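Local atomic coordinates of intracellular growth locus, subunit C (Francisella tularensis subsp. tularensis, PDB entry 2QWU), a protein that is encoded in the Francisella pathogenicity island and probably supports intracellular growth as a component of its type VI-like secretion system. Residues Met3-Thr8 with Cys193-Thr198. The protein carries 2 engineered substitutions. Residues are numbered along the deposited sequence; the frame is centred on the assembly and turned at random.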
HETATM    1  N   MSE A   3       4.592 -19.291 -13.610  1.00 50.16           N
HETATM    2  CA  MSE A   3       3.768 -18.716 -12.505  1.00 50.13           C
HETATM    3  C   MSE A   3       4.538 -18.178 -11.276  1.00 48.96           C
HETATM    4  O   MSE A   3       4.256 -18.623 -10.143  1.00 49.97           O
HETATM    5  CB  MSE A   3       2.786 -19.786 -11.990  1.00 52.52           C
HETATM    6  CG  MSE A   3       1.366 -19.718 -12.473  1.00 54.11           C
HETATM    7 SE   MSE A   3       0.503 -21.258 -11.927  1.00 58.63          SE
HETATM    8  CE  MSE A   3      -0.606 -20.636 -10.708  1.00 55.13           C
ATOM      9  N   SER A   4       5.472 -17.253 -11.444  1.00 46.33           N
ATOM     10  CA  SER A   4       6.183 -16.743 -10.256  1.00 43.11           C
ATOM     11  C   SER A   4       5.592 -15.375  -9.876  1.00 39.34           C
ATOM     12  O   SER A   4       5.683 -14.901  -8.758  1.00 39.81           O
ATOM     13  CB  SER A   4       7.671 -16.609 -10.583  1.00 42.77           C
ATOM     14  OG  SER A   4       7.821 -16.145 -11.913  1.00 43.45           O
ATOM     15  N   GLU A   5       5.026 -14.760 -10.895  1.00 37.42           N
ATOM     16  CA  GLU A   5       4.365 -13.468 -10.890  1.00 33.13           C
ATOM     17  C   GLU A   5       3.374 -13.348  -9.713  1.00 30.43           C
ATOM     18  O   GLU A   5       2.502 -14.218  -9.517  1.00 28.06           O
ATOM     19  CB  GLU A   5       3.573 -13.368 -12.193  1.00 36.59           C
ATOM     20  CG  GLU A   5       2.433 -14.403 -12.181  1.00 40.62           C
ATOM     21  CD  GLU A   5       2.186 -15.132 -13.473  1.00 43.65           C
ATOM     22  OE1 GLU A   5       1.451 -14.594 -14.309  1.00 47.54           O
ATOM     23  OE2 GLU A   5       2.695 -16.260 -13.660  1.00 47.02           O
HETATM   24  N   MSE A   6       3.465 -12.258  -8.964  1.00 26.66           N
HETATM   25  CA  MSE A   6       2.533 -12.049  -7.873  1.00 24.80           C
HETATM   26  C   MSE A   6       1.074 -11.991  -8.366  1.00 23.74           C
HETATM   27  O   MSE A   6       0.165 -12.549  -7.739  1.00 24.16           O
HETATM   28  CB  MSE A   6       2.910 -10.778  -7.131  1.00 24.22           C
HETATM   29  CG  MSE A   6       2.076 -10.474  -5.873  1.00 28.30           C
HETATM   30 SE   MSE A   6       2.584 -11.470  -4.451  1.00 21.22          SE
HETATM   31  CE  MSE A   6       4.092 -11.138  -4.269  1.00 28.44           C
ATOM     32  N   ILE A   7       0.821 -11.312  -9.471  1.00 21.20           N
ATOM     33  CA  ILE A   7      -0.540 -11.275 -10.008  1.00 23.60           C
ATOM     34  C   ILE A   7      -0.574 -12.024 -11.336  1.00 25.40           C
ATOM     35  O   ILE A   7       0.135 -11.649 -12.294  1.00 24.18           O
ATOM     36  CB  ILE A   7      -0.988  -9.862 -10.216  1.00 25.52           C
ATOM     37  CG1 ILE A   7      -0.921  -9.108  -8.861  1.00 25.20           C
ATOM     38  CG2 ILE A   7      -2.424  -9.863 -10.768  1.00 25.61           C
ATOM     39  CD1 ILE A   7      -1.121  -7.597  -9.015  1.00 27.92           C
ATOM     40  N   THR A   8      -1.389 -13.082 -11.409  1.00 25.93           N
ATOM     41  CA  THR A   8      -1.465 -13.903 -12.626  1.00 25.69           C
ATOM     42  C   THR A   8      -2.524 -13.398 -13.616  1.00 26.88           C
ATOM     43  O   THR A   8      -3.540 -12.836 -13.216  1.00 26.93           O
ATOM     44  CB  THR A   8      -1.816 -15.424 -12.273  1.00 27.87           C
ATOM     45  OG1 THR A   8      -3.144 -15.483 -11.708  1.00 28.91           O
ATOM     46  CG2 THR A   8      -0.811 -15.984 -11.262  1.00 28.49           C
ATOM     47  N   CYS A 193       0.278  -5.527 -13.678  1.00 16.90           N
ATOM     48  CA  CYS A 193       1.196  -6.158 -14.640  1.00 18.00           C
ATOM     49  C   CYS A 193       1.472  -7.516 -14.062  1.00 18.41           C
ATOM     50  O   CYS A 193       1.731  -7.644 -12.838  1.00 19.10           O
ATOM     51  CB  CYS A 193       2.504  -5.404 -14.769  1.00 18.00           C
ATOM     52  SG  CYS A 193       3.495  -6.065 -16.173  1.00 22.04           S
ATOM     53  N   CYS A 194       1.442  -8.510 -14.951  1.00 20.55           N
ATOM     54  CA  CYS A 194       1.594  -9.900 -14.549  1.00 21.84           C
ATOM     55  C   CYS A 194       2.998 -10.454 -14.694  1.00 22.47           C
ATOM     56  O   CYS A 194       3.935  -9.759 -14.276  1.00 21.56           O
ATOM     57  CB  CYS A 194       0.527 -10.738 -15.276  1.00 22.74           C
ATOM     58  SG  CYS A 194      -1.169 -10.077 -14.926  1.00 25.81           S
ATOM     59  N   ALA A 195       3.162 -11.652 -15.282  1.00 21.94           N
ATOM     60  CA  ALA A 195       4.468 -12.311 -15.326  1.00 22.86           C
ATOM     61  C   ALA A 195       5.633 -11.531 -15.929  1.00 21.21           C
ATOM     62  O   ALA A 195       6.692 -11.359 -15.300  1.00 22.20           O
ATOM     63  CB  ALA A 195       4.327 -13.702 -16.065  1.00 23.52           C
ATOM     64  N   ALA A 196       5.425 -11.116 -17.158  1.00 20.69           N
ATOM     65  CA  ALA A 196       6.433 -10.402 -17.898  1.00 23.35           C
ATOM     66  C   ALA A 196       6.090  -8.910 -17.927  1.00 23.60           C
ATOM     67  O   ALA A 196       4.945  -8.533 -17.616  1.00 25.04           O
ATOM     68  CB  ALA A 196       6.502 -11.013 -19.295  1.00 21.47           C
ATOM     69  N   SER A 197       7.076  -8.068 -18.247  1.00 25.10           N
ATOM     70  CA  SER A 197       6.874  -6.621 -18.303  1.00 26.08           C
ATOM     71  C   SER A 197       5.900  -6.205 -19.396  1.00 25.67           C
ATOM     72  O   SER A 197       5.347  -5.118 -19.338  1.00 23.12           O
ATOM     73  CB  SER A 197       8.205  -5.866 -18.509  1.00 27.34           C
ATOM     74  OG  SER A 197       8.698  -6.112 -19.819  1.00 30.40           O
ATOM     75  N   THR A 198       5.679  -7.082 -20.380  1.00 24.27           N
ATOM     76  CA  THR A 198       4.744  -6.794 -21.466  1.00 25.36           C
ATOM     77  C   THR A 198       3.334  -7.380 -21.116  1.00 26.00           C
ATOM     78  O   THR A 198       2.438  -7.433 -21.968  1.00 28.33           O
ATOM     79  CB  THR A 198       5.262  -7.477 -22.751  1.00 25.90           C
ATOM     80  OG1 THR A 198       5.426  -8.878 -22.493  1.00 23.80           O
ATOM     81  CG2 THR A 198       6.641  -6.895 -23.167  1.00 25.38           C
TER
HETATM   82  O   HOH W   1       2.551  -9.516 -10.797  1.00 26.83           O
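E5 meets A195 at both ends of its side chain, at CB and at the carboxylate: E5 CB stands 3.4 Å from A195 CA, and farther along E5 OE1 lies 3.5 Å from A195 CB. The torsions account for this double approach. CG sits between the backbone N and the carbonyl carbon (chi1 67°), and a bend at chi2 leaves the carboxylate beside the methyl, with OE1 the nearer oxygen and OE2 at 3.9 Å from the same A195 CB. Because A195 CB is a methyl carbon, the carboxylate's contact with it is van der Waals in kind.

Farther along, I7 faces C194. The CA-H of C194 makes a bent, weak contact with I7 O, with a C...O separation of 3.2 Å from C194 CA and an angle at H of just 127°. C194 CB is likewise close to I7 O, at 3.1 Å. With SG beside its own backbone N (chi1 -56°), the sulfur also reaches this oxygen, C194 SG to I7 O being 3.3 Å, so the carbonyl oxygen lies against CA, CB and SG alike. The sulfur further touches T8 C, and I7 CG2 makes a looser apolar touch on it.

The polar link is indirect: a water accepts from I7 N at 2.8 Å and donates to C193 O, tying the two backbones together. K132 NZ hydrogen-bonds C194 O and, weakly, C193 O, while I7 packs on I18 and V20 of strand 18-21 and on V12.

Directly after I7, T8 N-caps helix 9-14, and its OG1 is also hydrogen-bonded to Q11 NE2. The arrangement is that of an irregular N-terminal arm, water-bridged and packed against the loop of the two-stranded antiparallel hairpin 189-193/200-204, at the periphery of the IglC fold, about 18 Å from the chain's centre to that of the contact.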